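Local atomic coordinates of aggregative adherence fimbrial subunit AggA (PDB entry 4PH8), a protein that serves as the major pilin subunit of aggregative adherence fimbriae type I, an adhesive polymer built by donor-strand complementation that probably binds host fibronectin. Residues T41-D44 and Q45-K48; F88-Q91 and G92-A95. All coordinates share one frame; numbering follows the deposited sequence.

Contacts 1 and 2 are a capped helix start and a tight reversal, both at the borders of the beta sandwich, met in series along the chain. Contact 1 follows strand 34-41 and starts the short helix 44-49, which leads into strand 52-68; contact 2 makes the connection between strands 87-88 and 97-100. Their centres lie 24 Å apart and their nearest atoms about 15 Å apart, without touching. The sheet relates them indirectly: strand 97-100 pairs with 52-68, which pairs with 75-82, then 108-114 and finally 34-41. Both lie in connections between strands of the pilin fold, one tied by a disulfide to the N-terminal region, the other to strand 52-68 by backbone bonding and by the Asp94 carboxylate.

Contact 1: residues T41-D44 and Q45-K48; sequences TTSD and QCIK
With its chi1 of 68°, Ser43 places OG between its own backbone N and carbonyl carbon, turned back toward the N-H of Cys46 in the first turn of the helix. There OG accepts from Cys46 N at 3.1 Å, the N-cap bond of helix 44-49, with an angle of 156° at the hydrogen. Cys46 in turn swings SG away from its carbonyl carbon (chi1 -73°), and this SG, which is disulfide-bonded to Cys14, lies 3.3 Å from Ser43 OG. Behind the cap, Thr42 presents both branches to Cys46: OG1 comes within 3.6 Å of Cys46 CB, and CG2 lies 3.8 Å from the same carbon. The methyl also runs past Ile47, 3.9 Å from its CG1, the two side chains passing in antiparallel fashion. The first helical turn is closed by Ile47 N on Ser43 O and by Lys48 N on Asp44 O, each at 3.0 Å. On the outer side Lys48 NZ donates to Gln45 OE1 at 2.8 Å, in the amide plane and on a lone pair, an i to i+3 link along the helix surface. The segment thus carries the chain out of strand 34-41 into the helix ahead of strand 52-68. Thr42 OG1 bonds to Pro15 O, while Lys106, just before strand 108-114, meets the Asp44 carboxylate in a salt bridge.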
ATOM      1  N   THR A  41      -9.728  -2.604  -0.195  1.00 11.00           N
ATOM      2  CA  THR A  41     -11.167  -2.415  -0.235  1.00 11.19           C
ATOM      3  C   THR A  41     -11.740  -2.909   1.079  1.00 11.58           C
ATOM      4  O   THR A  41     -11.003  -3.325   1.986  1.00 11.52           O
ATOM      5  CB  THR A  41     -11.801  -3.123  -1.461  1.00 11.62           C
ATOM      6  OG1 THR A  41     -13.161  -2.677  -1.649  1.00 11.30           O
ATOM      7  CG2 THR A  41     -11.736  -4.631  -1.326  1.00 13.15           C
ATOM      8  N   THR A  42     -13.056  -2.828   1.189  1.00 10.57           N
ATOM      9  CA  THR A  42     -13.750  -3.373   2.333  1.00 11.42           C
ATOM     10  C   THR A  42     -15.124  -3.874   1.852  1.00 12.97           C
ATOM     11  O   THR A  42     -15.388  -3.886   0.651  1.00 14.25           O
ATOM     12  CB  THR A  42     -13.843  -2.316   3.468  1.00 11.12           C
ATOM     13  OG1 THR A  42     -14.460  -2.898   4.619  1.00 12.58           O
ATOM     14  CG2 THR A  42     -14.660  -1.120   3.013  1.00 11.82           C
ATOM     15  N   SER A  43     -15.994  -4.277   2.777  1.00 14.27           N
ATOM     16  CA  SER A  43     -17.287  -4.881   2.405  1.00 14.77           C
ATOM     17  C   SER A  43     -18.263  -3.860   1.803  1.00 14.99           C
ATOM     18  O   SER A  43     -18.159  -2.645   2.037  1.00 15.04           O
ATOM     19  CB  SER A  43     -17.931  -5.541   3.615  1.00 14.62           C
ATOM     20  OG  SER A  43     -18.319  -4.529   4.538  1.00 14.95           O
ATOM     21  N   ASP A  44     -19.236  -4.356   1.047  1.00 16.02           N
ATOM     22  CA  ASP A  44     -20.253  -3.471   0.470  1.00 17.18           C
ATOM     23  C   ASP A  44     -20.998  -2.700   1.564  1.00 15.34           C
ATOM     24  O   ASP A  44     -21.248  -1.520   1.414  1.00 16.12           O
ATOM     25  CB  ASP A  44     -21.247  -4.255  -0.372  1.00 20.35           C
ATOM     26  CG  ASP A  44     -20.663  -4.715  -1.701  1.00 23.31           C
ATOM     27  OD1 ASP A  44     -19.558  -4.270  -2.101  1.00 23.70           O
ATOM     28  OD2 ASP A  44     -21.324  -5.528  -2.366  1.00 29.10           O
ATOM     29  N   GLN A  45     -21.315  -3.355   2.674  1.00 15.94           N
ATOM     30  CA  GLN A  45     -21.994  -2.657   3.769  1.00 17.68           C
ATOM     31  C   GLN A  45     -21.132  -1.556   4.367  1.00 15.87           C
ATOM     32  O   GLN A  45     -21.625  -0.472   4.656  1.00 16.80           O
ATOM     33  CB  GLN A  45     -22.474  -3.631   4.842  1.00 21.34           C
ATOM     34  CG  GLN A  45     -23.695  -4.437   4.415  1.00 24.85           C
ATOM     35  CD  GLN A  45     -24.827  -3.572   3.874  1.00 28.11           C
ATOM     36  OE1 GLN A  45     -25.042  -3.507   2.661  1.00 33.63           O
ATOM     37  NE2 GLN A  45     -25.545  -2.898   4.765  1.00 26.51           N
ATOM     38  N   CYS A  46     -19.838  -1.799   4.504  1.00 15.26           N
ATOM     39  CA  CYS A  46     -18.944  -0.767   5.020  1.00 14.11           C
ATOM     40  C   CYS A  46     -18.773   0.411   4.064  1.00 14.55           C
ATOM     41  O   CYS A  46     -18.622   1.555   4.512  1.00 15.04           O
ATOM     42  CB  CYS A  46     -17.596  -1.359   5.392  1.00 15.15           C
ATOM     43  SG  CYS A  46     -17.747  -2.323   6.889  1.00 18.42           S
ATOM     44  N   ILE A  47     -18.833   0.138   2.765  1.00 14.96           N
ATOM     45  CA  ILE A  47     -18.784   1.207   1.772  1.00 15.39           C
ATOM     46  C   ILE A  47     -20.052   2.062   1.867  1.00 16.65           C
ATOM     47  O   ILE A  47     -19.992   3.287   1.834  1.00 19.07           O
ATOM     48  CB  ILE A  47     -18.551   0.646   0.351  1.00 14.94           C
ATOM     49  CG1 ILE A  47     -17.142   0.058   0.293  1.00 14.08           C
ATOM     50  CG2 ILE A  47     -18.679   1.738  -0.683  1.00 15.39           C
ATOM     51  CD1 ILE A  47     -16.849  -0.755  -0.939  1.00 14.86           C
ATOM     52  N   LYS A  48     -21.190   1.412   2.028  1.00 15.85           N
ATOM     53  CA  LYS A  48     -22.442   2.136   2.179  1.00 18.13           C
ATOM     54  C   LYS A  48     -22.413   3.001   3.432  1.00 18.67           C
ATOM     55  O   LYS A  48     -23.010   4.065   3.471  1.00 20.55           O
ATOM     56  CB  LYS A  48     -23.608   1.169   2.260  1.00 22.36           C
ATOM     57  CG  LYS A  48     -23.924   0.458   0.961  1.00 24.97           C
ATOM     58  CD  LYS A  48     -25.289  -0.181   1.092  1.00 30.81           C
ATOM     59  CE  LYS A  48     -25.419  -1.480   0.341  1.00 32.68           C
ATOM     60  NZ  LYS A  48     -26.631  -2.194   0.839  1.00 33.96           N
TER

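Contact 2: residues F88-Q91 and G92-A95; sequences FVNQ and GTDA
Phe88 and Asp94 meet in the closely fitted half of this turn, where Phe88 CB rests 3.5 Å from Asp94 O and 3.8 Å from Gly92 CA. On the ring itself, CD1 is 3.7 Å from Ala95 O, which approaches the aromatic edge in the plane of the ring. Away from the ring, Val89 and Asp94 run alongside each other, their CB atoms 4.2 Å apart. The opposite end of the turn is more open. Here Asn90 and Thr93 cross at a slant: chi1 of Asn90, -163°, holds CG away from its backbone N and brings OD1 to Thr93 OG1, which donates a very short hydrogen bond of 2.5 Å. Gln91 stays extended beyond CG and leads away from the partner segment on an exposed surface. Asn90, Gln91 and Gly92 all have positive phi, so the backbone coils in the left-handed sense through two overlapping beta turns. Gly92 N donates to Val89 O and Thr93 N to Asn90 O, both at 3.2 Å. A weak bond from Asp94 N also reaches Val89 O. Asp94 OD2 accepts from Lys96 N and from Asn62 ND2 of strand 52-68. This chemistry implies a reversal held by its own backbone bonds and one side-chain bond, with the Asp94 carboxylate, probably ionised, adding to the backbone link between Ala95 and strand 52-68.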
ATOM      1  N   PHE A  88      -3.219  11.905  -0.558  1.00 15.57           N
ATOM      2  CA  PHE A  88      -2.132  11.811   0.404  1.00 16.98           C
ATOM      3  C   PHE A  88      -2.473  12.673   1.609  1.00 17.28           C
ATOM      4  O   PHE A  88      -3.097  13.717   1.464  1.00 20.49           O
ATOM      5  CB  PHE A  88      -0.848  12.352  -0.208  1.00 18.28           C
ATOM      6  CG  PHE A  88      -0.360  11.570  -1.379  1.00 16.72           C
ATOM      7  CD1 PHE A  88       0.224  10.329  -1.197  1.00 15.77           C
ATOM      8  CD2 PHE A  88      -0.495  12.064  -2.660  1.00 15.65           C
ATOM      9  CE1 PHE A  88       0.679   9.606  -2.273  1.00 16.92           C
ATOM     10  CE2 PHE A  88      -0.043  11.339  -3.749  1.00 15.98           C
ATOM     11  CZ  PHE A  88       0.552  10.116  -3.553  1.00 16.31           C
ATOM     12  N   VAL A  89      -2.049  12.216   2.778  1.00 15.01           N
ATOM     13  CA  VAL A  89      -2.187  12.965   4.022  1.00 20.82           C
ATOM     14  C   VAL A  89      -1.542  14.349   3.893  1.00 23.69           C
ATOM     15  O   VAL A  89      -0.442  14.501   3.332  1.00 24.05           O
ATOM     16  CB  VAL A  89      -1.566  12.173   5.190  1.00 22.62           C
ATOM     17  CG1 VAL A  89      -1.401  13.053   6.426  1.00 27.64           C
ATOM     18  CG2 VAL A  89      -2.428  10.975   5.529  1.00 22.88           C
ATOM     19  N   ASN A  90      -2.266  15.351   4.379  1.00 26.23           N
ATOM     20  CA  ASN A  90      -1.774  16.729   4.477  1.00 29.69           C
ATOM     21  C   ASN A  90      -1.287  17.325   3.148  1.00 30.48           C
ATOM     22  O   ASN A  90      -0.172  17.879   3.050  1.00 34.37           O
ATOM     23  CB  ASN A  90      -0.685  16.807   5.556  1.00 36.24           C
ATOM     24  CG  ASN A  90      -0.409  18.233   6.014  1.00 43.57           C
ATOM     25  OD1 ASN A  90       0.743  18.671   6.052  1.00 49.77           O
ATOM     26  ND2 ASN A  90      -1.467  18.966   6.362  1.00 52.13           N
ATOM     27  N   GLN A  91      -2.139  17.194   2.131  1.00 29.49           N
ATOM     28  CA  GLN A  91      -1.870  17.711   0.776  1.00 29.10           C
ATOM     29  C   GLN A  91      -0.530  17.262   0.176  1.00 28.79           C
ATOM     30  O   GLN A  91       0.017  17.931  -0.707  1.00 32.82           O
ATOM     31  CB  GLN A  91      -1.983  19.240   0.751  1.00 38.09           C
ATOM     32  CG  GLN A  91      -3.350  19.762   1.187  1.00 40.34           C
ATOM     33  CD  GLN A  91      -3.614  21.227   0.838  1.00 49.52           C
ATOM     34  OE1 GLN A  91      -4.747  21.691   0.954  1.00 60.36           O
ATOM     35  NE2 GLN A  91      -2.579  21.962   0.417  1.00 56.15           N
ATOM     36  N   GLY A  92      -0.020  16.120   0.631  1.00 26.15           N
ATOM     37  CA  GLY A  92       1.194  15.552   0.074  1.00 27.45           C
ATOM     38  C   GLY A  92       2.485  15.803   0.829  1.00 27.61           C
ATOM     39  O   GLY A  92       3.556  15.491   0.320  1.00 31.48           O
ATOM     40  N   THR A  93       2.415  16.360   2.034  1.00 30.92           N
ATOM     41  CA  THR A  93       3.611  16.472   2.866  1.00 34.05           C
ATOM     42  C   THR A  93       3.988  15.107   3.446  1.00 29.47           C
ATOM     43  O   THR A  93       5.135  14.891   3.822  1.00 38.43           O
ATOM     44  CB  THR A  93       3.441  17.521   3.985  1.00 36.77           C
ATOM     45  OG1 THR A  93       2.286  17.212   4.769  1.00 39.85           O
ATOM     46  CG2 THR A  93       3.272  18.906   3.390  1.00 33.43           C
ATOM     47  N   ASP A  94       3.021  14.187   3.489  1.00 24.86           N
ATOM     48  CA  ASP A  94       3.256  12.800   3.891  1.00 26.50           C
ATOM     49  C   ASP A  94       2.717  11.844   2.816  1.00 25.54           C
ATOM     50  O   ASP A  94       1.775  12.186   2.096  1.00 29.53           O
ATOM     51  CB  ASP A  94       2.570  12.517   5.219  1.00 27.81           C
ATOM     52  CG  ASP A  94       3.070  11.250   5.858  1.00 30.91           C
ATOM     53  OD1 ASP A  94       4.195  11.288   6.430  1.00 34.64           O
ATOM     54  OD2 ASP A  94       2.353  10.232   5.772  1.00 27.58           O
ATOM     55  N   ALA A  95       3.310  10.657   2.713  1.00 20.01           N
ATOM     56  CA  ALA A  95       2.928   9.699   1.662  1.00 18.55           C
ATOM     57  C   ALA A  95       1.837   8.717   2.088  1.00 18.46           C
ATOM     58  O   ALA A  95       1.418   7.896   1.280  1.00 15.22           O
ATOM     59  CB  ALA A  95       4.141   8.932   1.164  1.00 20.75           C
TER